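Phosphoserine aminotransferase (Bacillus circulans, PDB 2C0R) reversibly converts phosphoserine to 3-phosphohydroxypyruvate, and phosphohydroxythreonine to its 2-oxo acid, passing the amino group to 2-oxoglutarate with pyridoxal phosphate as cofactor. Local coordinates at residues V98-W103 with S150-E155; T130-Q135 with A157-F162. The protein carries 1 engineered substitution. All blocks are in the same frame, centred on the assembly; numbering follows the deposited sequence.

Contact 1. Residues V98-W103 with S150-E155; sequences VMTGSW and SNETIE. With PLP (pyridoxal-5'-phosphate), chain C.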
loop_
_atom_site.group_PDB
_atom_site.type_symbol
_atom_site.label_atom_id
_atom_site.label_comp_id
_atom_site.label_asym_id
_atom_site.label_seq_id
_atom_site.Cartn_x
_atom_site.Cartn_y
_atom_site.Cartn_z
ATOM N N VAL A 98 0.272 -24.552 -11.295
ATOM C CA VAL A 98 0.633 -24.698 -12.712
ATOM C C VAL A 98 1.862 -23.841 -12.967
ATOM O O VAL A 98 1.755 -22.623 -12.723
ATOM C CB VAL A 98 -0.542 -24.263 -13.577
ATOM C CG1 VAL A 98 -0.177 -24.425 -15.083
ATOM C CG2 VAL A 98 -1.830 -24.991 -13.220
ATOM N N MET A 99 2.973 -24.419 -13.390
ATOM C CA MET A 99 4.270 -23.768 -13.418
ATOM C C MET A 99 4.574 -23.305 -14.847
ATOM O O MET A 99 4.991 -24.062 -15.700
ATOM C CB MET A 99 5.402 -24.644 -12.878
ATOM C CG MET A 99 5.101 -25.206 -11.502
ATOM S SD MET A 99 4.772 -23.904 -10.258
ATOM C CE MET A 99 6.355 -23.046 -10.331
ATOM N N THR A 100 4.323 -22.008 -15.064
ATOM C CA THR A 100 4.358 -21.417 -16.407
ATOM C C THR A 100 5.459 -20.403 -16.557
ATOM O O THR A 100 5.537 -19.746 -17.612
ATOM C CB THR A 100 2.990 -20.741 -16.743
ATOM O OG1 THR A 100 2.581 -20.004 -15.568
ATOM C CG2 THR A 100 1.947 -21.810 -17.012
ATOM N N GLY A 101 6.306 -20.216 -15.555
ATOM C CA GLY A 101 7.338 -19.192 -15.765
ATOM C C GLY A 101 7.612 -18.476 -14.448
ATOM O O GLY A 101 7.418 -18.949 -13.318
ATOM N N SER A 102 8.088 -17.259 -14.582
ATOM C CA SER A 102 8.671 -16.540 -13.460
ATOM C C SER A 102 7.716 -16.239 -12.342
ATOM O O SER A 102 8.072 -16.346 -11.144
ATOM C CB SER A 102 9.237 -15.213 -14.000
ATOM O OG SER A 102 10.370 -15.520 -14.814
ATOM N N TRP A 103 6.493 -15.837 -12.696
ATOM C CA TRP A 103 5.598 -15.483 -11.581
ATOM C C TRP A 103 4.947 -16.713 -10.949
ATOM O O TRP A 103 4.685 -16.704 -9.751
ATOM C CB TRP A 103 4.592 -14.460 -12.098
ATOM C CG TRP A 103 5.268 -13.117 -12.245
ATOM C CD1 TRP A 103 5.466 -12.398 -13.379
ATOM C CD2 TRP A 103 5.848 -12.352 -11.177
ATOM N NE1 TRP A 103 6.125 -11.219 -13.088
ATOM C CE2 TRP A 103 6.371 -11.175 -11.745
ATOM C CE3 TRP A 103 5.972 -12.554 -9.793
ATOM C CZ2 TRP A 103 7.009 -10.197 -10.975
ATOM C CZ3 TRP A 103 6.608 -11.580 -9.022
ATOM C CH2 TRP A 103 7.117 -10.422 -9.611
ATOM N N SER A 150 -2.420 -16.265 -14.943
ATOM C CA SER A 150 -3.110 -16.126 -16.201
ATOM C C SER A 150 -2.182 -15.540 -17.279
ATOM O O SER A 150 -2.308 -15.960 -18.433
ATOM C CB SER A 150 -4.347 -15.244 -16.125
ATOM O OG SER A 150 -3.989 -13.975 -15.608
ATOM N N ASN A 151 -1.334 -14.624 -16.884
ATOM C CA ASN A 151 -0.432 -13.999 -17.853
ATOM C C ASN A 151 0.933 -13.936 -17.215
ATOM O O ASN A 151 1.060 -13.301 -16.150
ATOM C CB ASN A 151 -0.968 -12.609 -18.198
ATOM C CG ASN A 151 -0.138 -11.935 -19.304
ATOM O OD1 ASN A 151 -0.361 -12.265 -20.466
ATOM N ND2 ASN A 151 0.723 -11.008 -18.955
ATOM N N GLU A 152 1.903 -14.591 -17.779
ATOM C CA GLU A 152 3.275 -14.598 -17.296
ATOM C C GLU A 152 3.953 -13.374 -17.901
ATOM O O GLU A 152 4.428 -13.451 -19.053
ATOM C CB GLU A 152 3.974 -15.897 -17.704
ATOM C CG GLU A 152 3.582 -17.050 -16.783
ATOM C CD GLU A 152 4.218 -17.011 -15.407
ATOM O OE1 GLU A 152 4.841 -15.998 -15.038
ATOM O OE2 GLU A 152 4.090 -18.011 -14.668
ATOM N N THR A 153 3.963 -12.356 -17.090
ATOM C CA THR A 153 4.408 -11.021 -17.472
ATOM C C THR A 153 5.839 -10.968 -17.976
ATOM O O THR A 153 6.123 -10.117 -18.831
ATOM C CB THR A 153 4.360 -10.132 -16.190
ATOM O OG1 THR A 153 3.203 -10.573 -15.455
ATOM C CG2 THR A 153 4.237 -8.685 -16.609
ATOM N N ILE A 154 6.715 -11.824 -17.427
ATOM C CA ILE A 154 8.135 -11.751 -17.817
ATOM C C ILE A 154 8.410 -12.552 -19.077
ATOM O O ILE A 154 9.206 -12.134 -19.927
ATOM C CB ILE A 154 9.019 -12.210 -16.630
ATOM C CG1 ILE A 154 9.054 -11.106 -15.575
ATOM C CG2 ILE A 154 10.400 -12.637 -17.099
ATOM C CD1 ILE A 154 9.622 -11.497 -14.230
ATOM N N GLU A 155 7.777 -13.721 -19.180
ATOM C CA GLU A 155 7.999 -14.568 -20.346
ATOM C C GLU A 155 7.155 -14.156 -21.550
ATOM O O GLU A 155 7.550 -14.425 -22.695
ATOM C CB GLU A 155 7.723 -16.026 -19.968
ATOM C CG GLU A 155 8.929 -16.695 -19.288
ATOM C CD GLU A 155 9.101 -16.367 -17.827
ATOM O OE1 GLU A 155 8.050 -16.232 -17.182
ATOM O OE2 GLU A 155 10.178 -16.203 -17.209
HETATM N N1 PLP C . 2.376 -11.639 -10.448
HETATM C C2 PLP C . 2.468 -11.144 -11.713
HETATM C C2A PLP C . 1.837 -11.977 -12.828
HETATM C C3 PLP C . 3.082 -9.950 -11.953
HETATM O O3 PLP C . 3.126 -9.415 -13.202
HETATM C C4 PLP C . 3.546 -9.218 -10.872
HETATM C C4A PLP C . 4.233 -7.876 -11.132
HETATM C C5 PLP C . 3.516 -9.775 -9.612
HETATM C C6 PLP C . 2.859 -10.940 -9.372
HETATM C C5A PLP C . 4.178 -9.056 -8.428
HETATM O O4P PLP C . 3.389 -7.939 -8.034
HETATM P P PLP C . 3.811 -6.993 -6.823
HETATM O O1P PLP C . 2.641 -6.070 -6.623
HETATM O O2P PLP C . 5.051 -6.280 -7.319
HETATM O O3P PLP C . 4.087 -7.885 -5.666
#

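Contact 2. Residues T130-Q135 with A157-F162; sequences TLPKLQ and AQFKAF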
loop_
_atom_site.group_PDB
_atom_site.type_symbol
_atom_site.label_atom_id
_atom_site.label_comp_id
_atom_site.label_asym_id
_atom_site.label_seq_id
_atom_site.Cartn_x
_atom_site.Cartn_y
_atom_site.Cartn_z
ATOM N N THR A 130 6.024 -22.946 -24.176
ATOM C CA THR A 130 4.804 -23.601 -24.601
ATOM C C THR A 130 3.906 -23.803 -23.383
ATOM O O THR A 130 4.242 -24.650 -22.555
ATOM C CB THR A 130 5.111 -24.982 -25.219
ATOM O OG1 THR A 130 6.037 -24.765 -26.287
ATOM C CG2 THR A 130 3.854 -25.645 -25.779
ATOM N N LEU A 131 2.813 -23.061 -23.286
ATOM C CA LEU A 131 1.997 -23.258 -22.086
ATOM C C LEU A 131 1.486 -24.688 -22.023
ATOM O O LEU A 131 1.259 -25.335 -23.044
ATOM C CB LEU A 131 0.795 -22.327 -22.128
ATOM C CG LEU A 131 1.138 -20.867 -21.860
ATOM C CD1 LEU A 131 0.029 -19.953 -22.361
ATOM C CD2 LEU A 131 1.432 -20.721 -20.379
ATOM N N PRO A 132 1.276 -25.186 -20.836
ATOM C CA PRO A 132 0.643 -26.491 -20.692
ATOM C C PRO A 132 -0.763 -26.388 -21.252
ATOM O O PRO A 132 -1.496 -25.435 -21.035
ATOM C CB PRO A 132 0.574 -26.740 -19.206
ATOM C CG PRO A 132 1.092 -25.522 -18.540
ATOM C CD PRO A 132 1.593 -24.532 -19.547
ATOM N N LYS A 133 -1.135 -27.418 -21.999
ATOM C CA LYS A 133 -2.542 -27.552 -22.351
ATOM C C LYS A 133 -3.378 -27.836 -21.103
ATOM O O LYS A 133 -2.883 -28.430 -20.118
ATOM C CB LYS A 133 -2.716 -28.710 -23.332
ATOM C CG LYS A 133 -1.959 -28.533 -24.631
ATOM C CD LYS A 133 -2.079 -29.773 -25.533
ATOM C CE LYS A 133 -1.462 -29.569 -26.910
ATOM N NZ LYS A 133 -1.949 -30.512 -27.959
ATOM N N LEU A 134 -4.657 -27.470 -21.151
ATOM C CA LEU A 134 -5.481 -27.660 -19.941
ATOM C C LEU A 134 -5.557 -29.125 -19.538
ATOM O O LEU A 134 -5.646 -29.446 -18.333
ATOM C CB LEU A 134 -6.854 -27.017 -20.165
ATOM C CG LEU A 134 -6.900 -25.494 -20.257
ATOM C CD1 LEU A 134 -8.320 -24.973 -20.087
ATOM C CD2 LEU A 134 -5.988 -24.821 -19.229
ATOM N N GLN A 135 -5.480 -30.033 -20.511
ATOM C CA GLN A 135 -5.556 -31.491 -20.349
ATOM C C GLN A 135 -4.381 -32.029 -19.543
ATOM O O GLN A 135 -4.446 -33.095 -18.936
ATOM C CB GLN A 135 -5.583 -32.161 -21.717
ATOM N N ALA A 157 3.775 -15.067 -21.961
ATOM C CA ALA A 157 2.858 -16.141 -22.267
ATOM C C ALA A 157 1.539 -15.860 -21.537
ATOM O O ALA A 157 1.515 -15.237 -20.458
ATOM C CB ALA A 157 3.377 -17.512 -21.860
ATOM N N GLN A 158 0.436 -16.332 -22.095
ATOM C CA GLN A 158 -0.873 -16.060 -21.522
ATOM C C GLN A 158 -1.848 -17.197 -21.821
ATOM O O GLN A 158 -1.939 -17.654 -22.986
ATOM C CB GLN A 158 -1.405 -14.755 -22.148
ATOM C CG GLN A 158 -2.754 -14.361 -21.517
ATOM C CD GLN A 158 -3.194 -13.043 -22.160
ATOM O OE1 GLN A 158 -2.874 -12.775 -23.356
ATOM N NE2 GLN A 158 -3.897 -12.203 -21.399
ATOM N N PHE A 159 -2.575 -17.649 -20.823
ATOM C CA PHE A 159 -3.664 -18.585 -21.066
ATOM C C PHE A 159 -4.846 -17.905 -21.726
ATOM O O PHE A 159 -5.228 -16.805 -21.343
ATOM C CB PHE A 159 -4.198 -19.201 -19.750
ATOM C CG PHE A 159 -3.269 -20.210 -19.124
ATOM C CD1 PHE A 159 -2.518 -19.937 -18.009
ATOM C CD2 PHE A 159 -3.138 -21.494 -19.704
ATOM C CE1 PHE A 159 -1.679 -20.879 -17.430
ATOM C CE2 PHE A 159 -2.299 -22.445 -19.122
ATOM C CZ PHE A 159 -1.549 -22.137 -17.986
ATOM N N LYS A 160 -5.400 -18.629 -22.698
ATOM C CA LYS A 160 -6.632 -18.126 -23.314
ATOM C C LYS A 160 -7.877 -18.658 -22.618
ATOM O O LYS A 160 -8.961 -18.161 -22.842
ATOM C CB LYS A 160 -6.760 -18.559 -24.770
ATOM C CG LYS A 160 -5.538 -18.119 -25.596
ATOM C CD LYS A 160 -5.822 -18.591 -27.038
ATOM C CE LYS A 160 -4.511 -18.847 -27.773
ATOM N NZ LYS A 160 -3.783 -17.580 -27.924
ATOM N N ALA A 161 -7.724 -19.697 -21.820
ATOM C CA ALA A 161 -8.847 -20.344 -21.168
ATOM C C ALA A 161 -8.314 -21.044 -19.922
ATOM O O ALA A 161 -7.123 -21.338 -19.835
ATOM C CB ALA A 161 -9.512 -21.381 -22.067
ATOM N N PHE A 162 -9.205 -21.297 -18.994
ATOM C CA PHE A 162 -8.898 -21.823 -17.671
ATOM C C PHE A 162 -9.607 -23.165 -17.471
ATOM O O PHE A 162 -10.679 -23.423 -18.031
ATOM C CB PHE A 162 -9.355 -20.822 -16.617
ATOM C CG PHE A 162 -8.759 -19.440 -16.891
ATOM C CD1 PHE A 162 -9.593 -18.400 -17.266
ATOM C CD2 PHE A 162 -7.399 -19.237 -16.751
ATOM C CE1 PHE A 162 -9.078 -17.134 -17.495
ATOM C CE2 PHE A 162 -6.902 -17.964 -17.034
ATOM C CZ PHE A 162 -7.716 -16.911 -17.430
#

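Contact 1. Residues V98-W103 with S150-E155
Glu152 and Glu155 accept the amide hydrogens of Trp103 and Ser102 at the start of helix 102-114, N-H groups of the first turn that have no helical acceptor, and two hydroxyls besides. Glu152 OE1 offers its syn lone pair to Trp103 N at 2.9 Å, while OE2 receives Thr100 OG1 on its anti side at 2.7 Å and also accepts from Ala104 N. The chain of Glu152, bent at chi2 (-75°), turns its carboxylate to the helix start, and bonds at both oxygens fix the group's rotation. Glu155 grips Ser102 twice. OE1 takes the amide N at 2.8 Å, nearly straight at 172° though tilted from the carboxylate plane, and OE2 takes OG in a very short 2.5 Å bond. Positive polarity at a helix N-terminus would favour both negative charges. Gly101, the N-cap residue, has backbone angles that demand glycine, and a side chain there would run into Glu155.

This junction of strand end and helix start is part of the cofactor pocket of a class-V aminotransferase. The flat indole of Trp103 lies over the pyridine ring of PLP, with PLP C4 3.5 Å above the indole plane. Thr153 OG1 shares a 2.5 Å hydrogen bond with PLP O3 and is also hydrogen-bonded to Ser176.

Ile154 adds van der Waals packing: its CD1 lies 4.1 Å from Trp103 CE2, and CG2 sits beside Ser102 OG.

Contact 2. Residues T130-Q135 with A157-F162
Ala157 opens the contact, its methyl CB 4.0 Å from Leu131 CG; a residue this small lets the leucine settle against strand 157-158. Gln158 is touched at its backbone, Leu131 CD1 pressing on Gln158 O at a close 3.1 Å; its CB bond points away from 130-135, and the amide is hydrogen-bonded to Asp177 and to the backbone N of Asp297.

Phe159 offers a flat ring: with CG anti to the carbonyl carbon (chi1 -73°), it turns a face to Leu131 and an edge to Pro132. Leu131 CD2 makes a CH-pi contact over that face, 4.3 Å from the centroid and 17° off the normal, whereas Pro132 O lies 3.6 Å from Phe159 CE2. An alanine in place of Leu131 would remove both methyls, and is likely to open a gap between Ala157 and the ring face and let the phenyl shift. Further on, Leu134 takes over: its CD2 lies 3.7 Å from Ala161 O, and its CD1 meets the backbone of Phe162, 3.4 Å from the carbonyl C. The CB bond of Phe162 points away, and its ring is edge-to-face with that of Phe188.

No hydrogen bond joins the segments; Leu131 to Leu134 and Ala157 to Phe162 run nearly parallel, 7° apart. The contact packs the connection between parallel strands 117-122 and 143-149 against strand 157-158 and the chain beyond it, in the large domain of an aminotransferase.

Overall arrangement
A small antiparallel pair, strands 151-152 and 157-158, ties the two contacts together. Glu152 N probably bonds to Ala157 O (2.8 Å) and Ser150 O probably accepts from Phe159 N (2.9 Å), so the second segments of contacts 1 and 2 are neighbours in one two-stranded sheet. Thr100 of contact 1 also touches Leu131, Pro132 and Phe159 of contact 2, so the 98-103 segment touches both segments of contact 2. The contact centres lie about 11 Å apart. Contact 1 meets PLP directly through Trp103 and Thr153, while contact 2 stands farther from it: the side chain of Gln158 is about 10 Å from the cofactor and about 9 Å from that of Thr153.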